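Local coordinates for protein probable TonB-dependent siderophore receptor PiuA (Acinetobacter baumannii, PDB 5FP1) that probably takes up iron across the outer membrane by binding iron-chelating siderophores, possibly including ferric enterobactin, as a TonB-dependent receptor, at residues F412-L423 with L439-F450. Sequence-based numbering, arbitrary orientation.
With C8E ((hydroxyethyloxy)tri(ethyloxy)octane), chain G; C8E ((hydroxyethyloxy)tri(ethyloxy)octane), chain E.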
ATOM      1  N   PHE A 412      17.409 -17.482   5.458  1.00 17.63           N
ATOM      2  CA  PHE A 412      16.552 -18.484   4.809  1.00 18.96           C
ATOM      3  C   PHE A 412      16.297 -18.152   3.368  1.00 19.51           C
ATOM      4  O   PHE A 412      16.619 -17.057   2.901  1.00 17.65           O
ATOM      5  CB  PHE A 412      15.196 -18.649   5.525  1.00 18.19           C
ATOM      6  CG  PHE A 412      14.369 -17.381   5.613  1.00 18.72           C
ATOM      7  CD1 PHE A 412      13.623 -16.943   4.549  1.00 18.75           C
ATOM      8  CD2 PHE A 412      14.325 -16.654   6.800  1.00 20.88           C
ATOM      9  CE1 PHE A 412      12.857 -15.770   4.632  1.00 22.44           C
ATOM     10  CE2 PHE A 412      13.558 -15.501   6.905  1.00 21.56           C
ATOM     11  CZ  PHE A 412      12.820 -15.055   5.825  1.00 20.31           C
ATOM     12  N   ASP A 413      15.696 -19.101   2.657  1.00 17.21           N
ATOM     13  CA  ASP A 413      15.107 -18.791   1.355  1.00 18.19           C
ATOM     14  C   ASP A 413      13.669 -19.247   1.339  1.00 20.41           C
ATOM     15  O   ASP A 413      13.265 -20.042   2.173  1.00 20.46           O
ATOM     16  CB  ASP A 413      15.880 -19.359   0.161  1.00 21.51           C
ATOM     17  CG  ASP A 413      15.893 -20.899   0.117  1.00 27.60           C
ATOM     18  OD1 ASP A 413      14.913 -21.553   0.496  1.00 34.86           O
ATOM     19  OD2 ASP A 413      16.899 -21.431  -0.345  1.00 45.35           O
ATOM     20  N   ALA A 414      12.911 -18.748   0.371  1.00 18.51           N
ATOM     21  CA  ALA A 414      11.471 -19.021   0.299  1.00 18.40           C
ATOM     22  C   ALA A 414      11.004 -19.107  -1.130  1.00 19.58           C
ATOM     23  O   ALA A 414      11.376 -18.299  -1.942  1.00 20.66           O
ATOM     24  CB  ALA A 414      10.683 -17.938   1.017  1.00 21.03           C
ATOM     25  N   THR A 415      10.120 -20.057  -1.397  1.00 17.36           N
ATOM     26  CA  THR A 415       9.546 -20.251  -2.714  1.00 18.90           C
ATOM     27  C   THR A 415       8.040 -20.365  -2.608  1.00 18.52           C
ATOM     28  O   THR A 415       7.519 -21.174  -1.834  1.00 20.47           O
ATOM     29  CB  THR A 415      10.116 -21.522  -3.353  1.00 24.32           C
ATOM     30  OG1 THR A 415      11.534 -21.376  -3.450  1.00 23.18           O
ATOM     31  CG2 THR A 415       9.544 -21.745  -4.757  1.00 26.54           C
ATOM     32  N   VAL A 416       7.338 -19.520  -3.348  1.00 18.67           N
ATOM     33  CA  VAL A 416       5.864 -19.569  -3.385  1.00 18.45           C
ATOM     34  C   VAL A 416       5.453 -19.825  -4.826  1.00 18.22           C
ATOM     35  O   VAL A 416       5.863 -19.116  -5.764  1.00 18.12           O
ATOM     36  CB  VAL A 416       5.229 -18.264  -2.877  1.00 20.69           C
ATOM     37  CG1 VAL A 416       3.718 -18.295  -3.030  1.00 21.83           C
ATOM     38  CG2 VAL A 416       5.606 -18.028  -1.413  1.00 20.95           C
ATOM     39  N   GLU A 417       4.638 -20.845  -4.994  1.00 18.57           N
ATOM     40  CA  GLU A 417       4.139 -21.214  -6.300  1.00 18.66           C
ATOM     41  C   GLU A 417       2.614 -21.267  -6.219  1.00 17.21           C
ATOM     42  O   GLU A 417       2.043 -21.873  -5.298  1.00 18.72           O
ATOM     43  CB  GLU A 417       4.717 -22.570  -6.706  1.00 21.66           C
ATOM     44  CG  GLU A 417       4.403 -22.952  -8.153  1.00 26.07           C
ATOM     45  CD  GLU A 417       5.227 -24.160  -8.617  1.00 30.36           C
ATOM     46  OE1 GLU A 417       5.550 -25.000  -7.773  1.00 40.23           O
ATOM     47  OE2 GLU A 417       5.552 -24.249  -9.807  1.00 32.18           O
ATOM     48  N   SER A 418       1.952 -20.665  -7.191  0.50 19.08           N
ATOM     49  CA  SER A 418       0.499 -20.667  -7.219  0.50 19.43           C
ATOM     50  C   SER A 418      -0.035 -20.982  -8.597  0.50 18.99           C
ATOM     51  O   SER A 418       0.631 -20.771  -9.617  0.50 16.53           O
ATOM     52  CB  SER A 418      -0.046 -19.318  -6.779  0.50 21.38           C
ATOM     53  OG  SER A 418       0.292 -18.314  -7.715  0.50 27.17           O
ATOM     54  N   THR A 419      -1.263 -21.465  -8.609  0.50 20.35           N
ATOM     55  CA  THR A 419      -1.973 -21.749  -9.832  0.50 19.41           C
ATOM     56  C   THR A 419      -3.454 -21.559  -9.597  0.50 19.74           C
ATOM     57  O   THR A 419      -3.999 -22.066  -8.621  0.50 21.60           O
ATOM     58  CB  THR A 419      -1.761 -23.197 -10.266  0.50 21.26           C
ATOM     59  OG1 THR A 419      -0.360 -23.507 -10.215  0.50 23.31           O
ATOM     60  CG2 THR A 419      -2.303 -23.387 -11.675  0.50 20.85           C
ATOM     61  N   SER A 420      -4.119 -20.867 -10.509  1.00 19.89           N
ATOM     62  CA  SER A 420      -5.513 -20.566 -10.309  1.00 20.51           C
ATOM     63  C   SER A 420      -6.305 -20.495 -11.580  1.00 19.28           C
ATOM     64  O   SER A 420      -5.770 -20.266 -12.664  1.00 20.33           O
ATOM     65  CB  SER A 420      -5.649 -19.229  -9.570  1.00 28.44           C
ATOM     66  OG  SER A 420      -4.811 -18.247 -10.102  1.00 34.44           O
ATOM     67  N   VAL A 421      -7.612 -20.665 -11.426  0.50 18.75           N
ATOM     68  CA  VAL A 421      -8.565 -20.552 -12.510  0.50 18.73           C
ATOM     69  C   VAL A 421      -9.768 -19.799 -11.939  0.50 19.15           C
ATOM     70  O   VAL A 421     -10.125 -20.014 -10.783  0.50 17.41           O
ATOM     71  CB  VAL A 421      -9.047 -21.951 -12.965  0.50 19.68           C
ATOM     72  CG1 VAL A 421      -9.959 -21.840 -14.185  0.50 19.35           C
ATOM     73  CG2 VAL A 421      -7.871 -22.880 -13.234  0.50 23.13           C
ATOM     74  N   TYR A 422     -10.384 -18.921 -12.729  1.00 17.94           N
ATOM     75  CA  TYR A 422     -11.519 -18.172 -12.267  1.00 20.98           C
ATOM     76  C   TYR A 422     -12.524 -17.880 -13.392  1.00 20.58           C
ATOM     77  O   TYR A 422     -12.211 -17.937 -14.581  1.00 21.23           O
ATOM     78  CB  TYR A 422     -11.053 -16.827 -11.649  1.00 17.06           C
ATOM     79  CG  TYR A 422     -10.438 -15.941 -12.685  1.00 19.13           C
ATOM     80  CD1 TYR A 422      -9.097 -16.072 -13.037  1.00 20.08           C
ATOM     81  CD2 TYR A 422     -11.207 -15.019 -13.376  1.00 21.25           C
ATOM     82  CE1 TYR A 422      -8.549 -15.296 -14.047  1.00 20.51           C
ATOM     83  CE2 TYR A 422     -10.667 -14.252 -14.379  1.00 22.97           C
ATOM     84  CZ  TYR A 422      -9.342 -14.399 -14.716  1.00 22.27           C
ATOM     85  OH  TYR A 422      -8.832 -13.605 -15.710  1.00 23.18           O
ATOM     86  N   LEU A 423     -13.737 -17.557 -12.970  1.00 21.19           N
ATOM     87  CA  LEU A 423     -14.780 -17.030 -13.845  1.00 23.13           C
ATOM     88  C   LEU A 423     -15.393 -15.816 -13.183  1.00 22.97           C
ATOM     89  O   LEU A 423     -15.801 -15.883 -12.007  1.00 20.77           O
ATOM     90  CB  LEU A 423     -15.911 -18.042 -14.000  1.00 28.04           C
ATOM     91  CG  LEU A 423     -15.710 -19.468 -14.499  1.00 40.56           C
ATOM     92  CD1 LEU A 423     -14.963 -19.514 -15.811  1.00 45.97           C
ATOM     93  CD2 LEU A 423     -15.023 -20.325 -13.456  1.00 50.80           C
ATOM     94  N   LEU A 439     -16.130 -16.658  -9.195  1.00 19.94           N
ATOM     95  CA  LEU A 439     -15.734 -17.912  -8.580  1.00 19.49           C
ATOM     96  C   LEU A 439     -14.270 -18.168  -8.939  1.00 20.34           C
ATOM     97  O   LEU A 439     -13.908 -18.078 -10.093  1.00 21.30           O
ATOM     98  CB  LEU A 439     -16.614 -19.031  -9.137  1.00 23.02           C
ATOM     99  CG  LEU A 439     -16.451 -20.431  -8.587  1.00 26.18           C
ATOM    100  CD1 LEU A 439     -16.726 -20.499  -7.099  1.00 28.64           C
ATOM    101  CD2 LEU A 439     -17.405 -21.352  -9.338  1.00 34.59           C
ATOM    102  N   ARG A 440     -13.448 -18.515  -7.959  1.00 20.15           N
ATOM    103  CA  ARG A 440     -12.029 -18.715  -8.222  1.00 18.34           C
ATOM    104  C   ARG A 440     -11.509 -19.871  -7.404  1.00 21.13           C
ATOM    105  O   ARG A 440     -11.864 -20.013  -6.228  1.00 20.23           O
ATOM    106  CB  ARG A 440     -11.237 -17.435  -7.894  1.00 18.08           C
ATOM    107  CG  ARG A 440      -9.734 -17.576  -8.070  1.00 19.26           C
ATOM    108  CD  ARG A 440      -9.042 -16.223  -8.168  1.00 21.37           C
ATOM    109  NE  ARG A 440      -7.619 -16.380  -8.006  1.00 21.00           N
ATOM    110  CZ  ARG A 440      -6.703 -15.637  -8.613  1.00 19.82           C
ATOM    111  NH1 ARG A 440      -7.060 -14.633  -9.388  1.00 23.27           N
ATOM    112  NH2 ARG A 440      -5.425 -15.875  -8.363  1.00 21.26           N
ATOM    113  N   TRP A 441     -10.640 -20.676  -8.017  1.00 15.95           N
ATOM    114  CA  TRP A 441      -9.976 -21.749  -7.329  1.00 18.74           C
ATOM    115  C   TRP A 441      -8.470 -21.504  -7.365  1.00 18.87           C
ATOM    116  O   TRP A 441      -7.900 -21.275  -8.446  1.00 20.99           O
ATOM    117  CB  TRP A 441     -10.273 -23.095  -8.012  1.00 22.66           C
ATOM    118  CG  TRP A 441      -9.437 -24.214  -7.446  1.00 36.06           C
ATOM    119  CD1 TRP A 441      -9.675 -24.925  -6.296  1.00 45.12           C
ATOM    120  CD2 TRP A 441      -8.195 -24.721  -7.979  1.00 53.66           C
ATOM    121  NE1 TRP A 441      -8.674 -25.850  -6.093  1.00 50.26           N
ATOM    122  CE2 TRP A 441      -7.754 -25.746  -7.108  1.00 55.78           C
ATOM    123  CE3 TRP A 441      -7.410 -24.402  -9.106  1.00 53.27           C
ATOM    124  CZ2 TRP A 441      -6.570 -26.463  -7.336  1.00 49.78           C
ATOM    125  CZ3 TRP A 441      -6.238 -25.102  -9.326  1.00 45.34           C
ATOM    126  CH2 TRP A 441      -5.833 -26.130  -8.446  1.00 45.10           C
ATOM    127  N   ASP A 442      -7.848 -21.515  -6.191  1.00 18.59           N
ATOM    128  CA  ASP A 442      -6.414 -21.275  -6.049  1.00 18.52           C
ATOM    129  C   ASP A 442      -5.734 -22.495  -5.449  1.00 18.79           C
ATOM    130  O   ASP A 442      -6.253 -23.120  -4.516  1.00 18.67           O
ATOM    131  CB  ASP A 442      -6.131 -20.075  -5.132  1.00 20.45           C
ATOM    132  CG  ASP A 442      -6.309 -18.754  -5.830  1.00 22.10           C
ATOM    133  OD1 ASP A 442      -5.366 -18.318  -6.501  1.00 24.21           O
ATOM    134  OD2 ASP A 442      -7.398 -18.154  -5.730  1.00 22.80           O
ATOM    135  N   LYS A 443      -4.561 -22.817  -5.985  1.00 17.20           N
ATOM    136  CA  LYS A 443      -3.642 -23.708  -5.310  1.00 19.91           C
ATOM    137  C   LYS A 443      -2.403 -22.920  -4.929  1.00 21.98           C
ATOM    138  O   LYS A 443      -1.873 -22.151  -5.744  1.00 22.16           O
ATOM    139  CB  LYS A 443      -3.265 -24.866  -6.241  1.00 25.03           C
ATOM    140  CG  LYS A 443      -2.214 -25.792  -5.659  1.00 32.01           C
ATOM    141  CD  LYS A 443      -1.953 -26.957  -6.603  1.00 48.18           C
ATOM    142  CE  LYS A 443      -0.902 -27.899  -6.027  1.00 58.17           C
ATOM    143  NZ  LYS A 443      -0.441 -28.868  -7.057  1.00 73.37           N
ATOM    144  N   PHE A 444      -1.957 -23.097  -3.697  1.00 19.87           N
ATOM    145  CA  PHE A 444      -0.891 -22.275  -3.135  1.00 18.84           C
ATOM    146  C   PHE A 444       0.103 -23.217  -2.456  1.00 19.89           C
ATOM    147  O   PHE A 444      -0.275 -24.100  -1.675  1.00 20.46           O
ATOM    148  CB  PHE A 444      -1.490 -21.275  -2.137  1.00 21.29           C
ATOM    149  CG  PHE A 444      -0.475 -20.459  -1.361  1.00 18.46           C
ATOM    150  CD1 PHE A 444       0.003 -20.902  -0.147  1.00 21.52           C
ATOM    151  CD2 PHE A 444      -0.060 -19.222  -1.823  1.00 21.61           C
ATOM    152  CE1 PHE A 444       0.921 -20.147   0.590  1.00 20.16           C
ATOM    153  CE2 PHE A 444       0.851 -18.452  -1.096  1.00 19.58           C
ATOM    154  CZ  PHE A 444       1.341 -18.925   0.102  1.00 23.01           C
ATOM    155  N   GLU A 445       1.373 -23.015  -2.734  1.00 18.33           N
ATOM    156  CA  GLU A 445       2.412 -23.687  -1.981  1.00 20.74           C
ATOM    157  C   GLU A 445       3.520 -22.716  -1.559  1.00 23.38           C
ATOM    158  O   GLU A 445       4.048 -21.964  -2.383  1.00 23.53           O
ATOM    159  CB  GLU A 445       3.021 -24.818  -2.797  1.00 23.19           C
ATOM    160  CG  GLU A 445       4.165 -25.487  -2.048  1.00 27.85           C
ATOM    161  CD  GLU A 445       4.852 -26.554  -2.885  1.00 36.87           C
ATOM    162  OE1 GLU A 445       4.253 -27.619  -3.146  1.00 36.17           O
ATOM    163  OE2 GLU A 445       6.000 -26.323  -3.256  1.00 37.47           O
ATOM    164  N   ALA A 446       3.861 -22.731  -0.272  1.00 20.30           N
ATOM    165  CA  ALA A 446       4.954 -21.911   0.239  1.00 21.04           C
ATOM    166  C   ALA A 446       5.935 -22.824   0.930  1.00 24.58           C
ATOM    167  O   ALA A 446       5.552 -23.641   1.772  1.00 23.86           O
ATOM    168  CB  ALA A 446       4.448 -20.855   1.194  1.00 21.84           C
ATOM    169  N   GLU A 447       7.198 -22.709   0.550  1.00 20.03           N
ATOM    170  CA  GLU A 447       8.254 -23.494   1.179  1.00 18.69           C
ATOM    171  C   GLU A 447       9.391 -22.600   1.597  1.00 19.11           C
ATOM    172  O   GLU A 447       9.903 -21.826   0.789  1.00 23.07           O
ATOM    173  CB  GLU A 447       8.779 -24.534   0.187  1.00 21.70           C
ATOM    174  CG  GLU A 447       9.895 -25.395   0.765  1.00 26.68           C
ATOM    175  CD  GLU A 447      10.219 -26.581  -0.137  1.00 39.62           C
ATOM    176  OE1 GLU A 447      10.570 -26.366  -1.300  1.00 40.20           O
ATOM    177  OE2 GLU A 447      10.091 -27.725   0.315  1.00 43.65           O
ATOM    178  N   GLN A 448       9.829 -22.734   2.841  1.00 16.92           N
ATOM    179  CA  GLN A 448      10.891 -21.918   3.348  1.00 19.77           C
ATOM    180  C   GLN A 448      11.946 -22.784   3.992  1.00 19.37           C
ATOM    181  O   GLN A 448      11.632 -23.574   4.861  1.00 21.77           O
ATOM    182  CB  GLN A 448      10.347 -20.899   4.349  1.00 22.57           C
ATOM    183  CG  GLN A 448       9.980 -19.628   3.654  1.00 34.65           C
ATOM    184  CD  GLN A 448       9.568 -18.480   4.552  1.00 20.95           C
ATOM    185  OE1 GLN A 448       8.591 -17.847   4.251  1.00 25.04           O
ATOM    186  NE2 GLN A 448      10.328 -18.181   5.580  1.00 23.77           N
ATOM    187  N   ASN A 449      13.187 -22.629   3.537  1.00 19.63           N
ATOM    188  CA  ASN A 449      14.341 -23.366   4.069  1.00 18.64           C
ATOM    189  C   ASN A 449      15.150 -22.491   5.033  1.00 20.82           C
ATOM    190  O   ASN A 449      15.774 -21.509   4.610  1.00 18.63           O
ATOM    191  CB  ASN A 449      15.226 -23.826   2.908  1.00 19.10           C
ATOM    192  CG  ASN A 449      14.479 -24.734   1.939  1.00 23.89           C
ATOM    193  OD1 ASN A 449      13.953 -25.771   2.335  1.00 24.22           O
ATOM    194  ND2 ASN A 449      14.397 -24.329   0.684  1.00 22.51           N
ATOM    195  N   PHE A 450      15.124 -22.829   6.321  1.00 17.09           N
ATOM    196  CA  PHE A 450      15.785 -22.038   7.338  1.00 17.61           C
ATOM    197  C   PHE A 450      17.155 -22.614   7.672  1.00 20.18           C
ATOM    198  O   PHE A 450      17.265 -23.811   7.981  1.00 20.63           O
ATOM    199  CB  PHE A 450      14.971 -22.029   8.613  1.00 16.52           C
ATOM    200  CG  PHE A 450      13.627 -21.376   8.474  1.00 18.28           C
ATOM    201  CD1 PHE A 450      13.495 -19.996   8.625  1.00 19.60           C
ATOM    202  CD2 PHE A 450      12.508 -22.120   8.167  1.00 17.19           C
ATOM    203  CE1 PHE A 450      12.249 -19.380   8.492  1.00 21.49           C
ATOM    204  CE2 PHE A 450      11.263 -21.522   8.023  1.00 18.61           C
ATOM    205  CZ  PHE A 450      11.130 -20.147   8.194  1.00 18.26           C
TER
HETATM  206  C1  C8E G1721      19.935 -16.739   2.057  1.00 39.92           C
HETATM  207  C2  C8E G1721      19.916 -18.148   1.470  1.00 42.21           C
HETATM  208  C3  C8E G1721      19.682 -19.187   2.553  1.00 34.67           C
HETATM  209  C4  C8E G1721      19.714 -20.622   2.043  1.00 42.88           C
HETATM  210  C5  C8E G1721      18.686 -21.504   2.749  1.00 42.45           C
HETATM  211  C6  C8E G1721      19.139 -22.970   2.809  1.00 56.59           C
HETATM  212  C7  C8E G1721      18.872 -23.757   1.530  1.00 55.36           C
HETATM  213  C8  C8E G1721      19.157 -25.242   1.760  1.00 58.63           C
HETATM  214  O9  C8E G1721      18.082 -26.047   1.273  1.00 57.50           O
HETATM  215  C1  C8E E1719     -13.585 -21.757 -11.563  1.00 39.47           C
HETATM  216  C2  C8E E1719     -13.225 -22.642 -10.390  1.00 48.05           C
HETATM  217  C3  C8E E1719     -14.237 -23.765 -10.250  1.00 50.59           C
HETATM  218  C4  C8E E1719     -14.444 -24.196  -8.800  1.00 52.65           C
HETATM  219  C5  C8E E1719     -13.639 -25.447  -8.462  1.00 57.40           C
HETATM  220  C6  C8E E1719     -14.318 -26.295  -7.388  1.00 63.88           C
HETATM  221  C7  C8E E1719     -13.426 -27.463  -6.967  1.00 72.92           C
HETATM  222  C8  C8E E1719     -13.380 -27.648  -5.450  1.00 83.28           C
HETATM  223  O9  C8E E1719     -12.021 -27.642  -5.001  1.00 91.19           O
HETATM  224  C10 C8E E1719     -11.888 -27.995  -3.619  1.00 93.51           C
HETATM  225  C11 C8E E1719     -11.080 -26.924  -2.880  1.00 94.11           C
HETATM  226  O12 C8E E1719     -11.157 -27.059  -1.453  1.00 88.93           O
HETATM  227  C13 C8E E1719     -12.478 -27.247  -0.936  1.00 97.12           C
HETATM  228  C14 C8E E1719     -13.430 -26.159  -1.431  1.00102.35           C
HETATM  229  O15 C8E E1719     -14.785 -26.491  -1.120  1.00 97.35           O
HETATM  230  C16 C8E E1719     -15.440 -27.221  -2.156  1.00 99.60           C
HETATM  231  C17 C8E E1719     -16.613 -26.406  -2.684  1.00 97.93           C
HETATM  232  O18 C8E E1719     -16.914 -26.818  -4.015  1.00 95.66           O
HETATM  233  C19 C8E E1719     -17.435 -25.735  -4.780  1.00 94.42           C
HETATM  234  C20 C8E E1719     -17.845 -26.223  -6.162  1.00 93.44           C
HETATM  235  O21 C8E E1719     -18.020 -25.088  -7.018  1.00 92.48           O
HETATM  236  O   HOH W   1      12.475 -22.181  -0.931  1.00 32.33           O
HETATM  237  O   HOH W   2       7.128 -23.833  -3.380  1.00 32.53           O
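Asp413 and Asn449 face each other as a hydrogen-bonded pair and add a side-chain bond to the two between their backbones: ND2 of Asn449 reaches OD1 of Asp413 at 2.8 Å, on the syn lone pair, with the carboxylate and amide planes 81° apart. The first torsion of Asp413 (chi1 65°) sets its carboxylate between backbone N and carbonyl carbon, where it leans toward the neighbouring strand. The same OD1 accepts a hydrogen bond from a water that also donates to Glu447 O and accepts from Thr415 OG1, whose hydroxyl is further hydrogen-bonded to Lys359; OD1 of Asp413 is therefore gripped twice, while Asn449 OD1 is hydrogen-bonded to the hydroxyl of Thr460.

On the other face, NE2 of Gln448 lies over one face of the Phe412 ring, offset toward its rim and 3.6 Å above the plane, with the amide and ring planes only 20° apart. CG of Gln448 presses on Ala414 CB at 3.2 Å. Phe450 runs alongside Phe412, its ring obliquely turned. Farther along, Val416 CG1, anti to the backbone N, meets Phe444 CE2 at 3.5 Å. Arg440, extended, holds Asp442 side-on, NE to OD2 at 2.9 Å and NH2 to OD1 at 3.1 Å, and the hydroxyl of Ser420 sits over one face of the guanidinium.

The strands pair antiparallel in unbroken register, forming a hairpin of the transmembrane beta-barrel characteristic of TonB-dependent receptors. Val421, Leu423, Leu439 and Trp441 share the face of Asp413 and Asn449, where a detergent molecule lies beside Trp441, consistent with a lipid-facing patch. The face of Phe412 and Gln448 carries the Arg440–Asp442 salt bridge, with Lys32 near the arginine; this buried ion pair probably favours the charged form of both groups and holds the guanidinium flat beside the carboxylate.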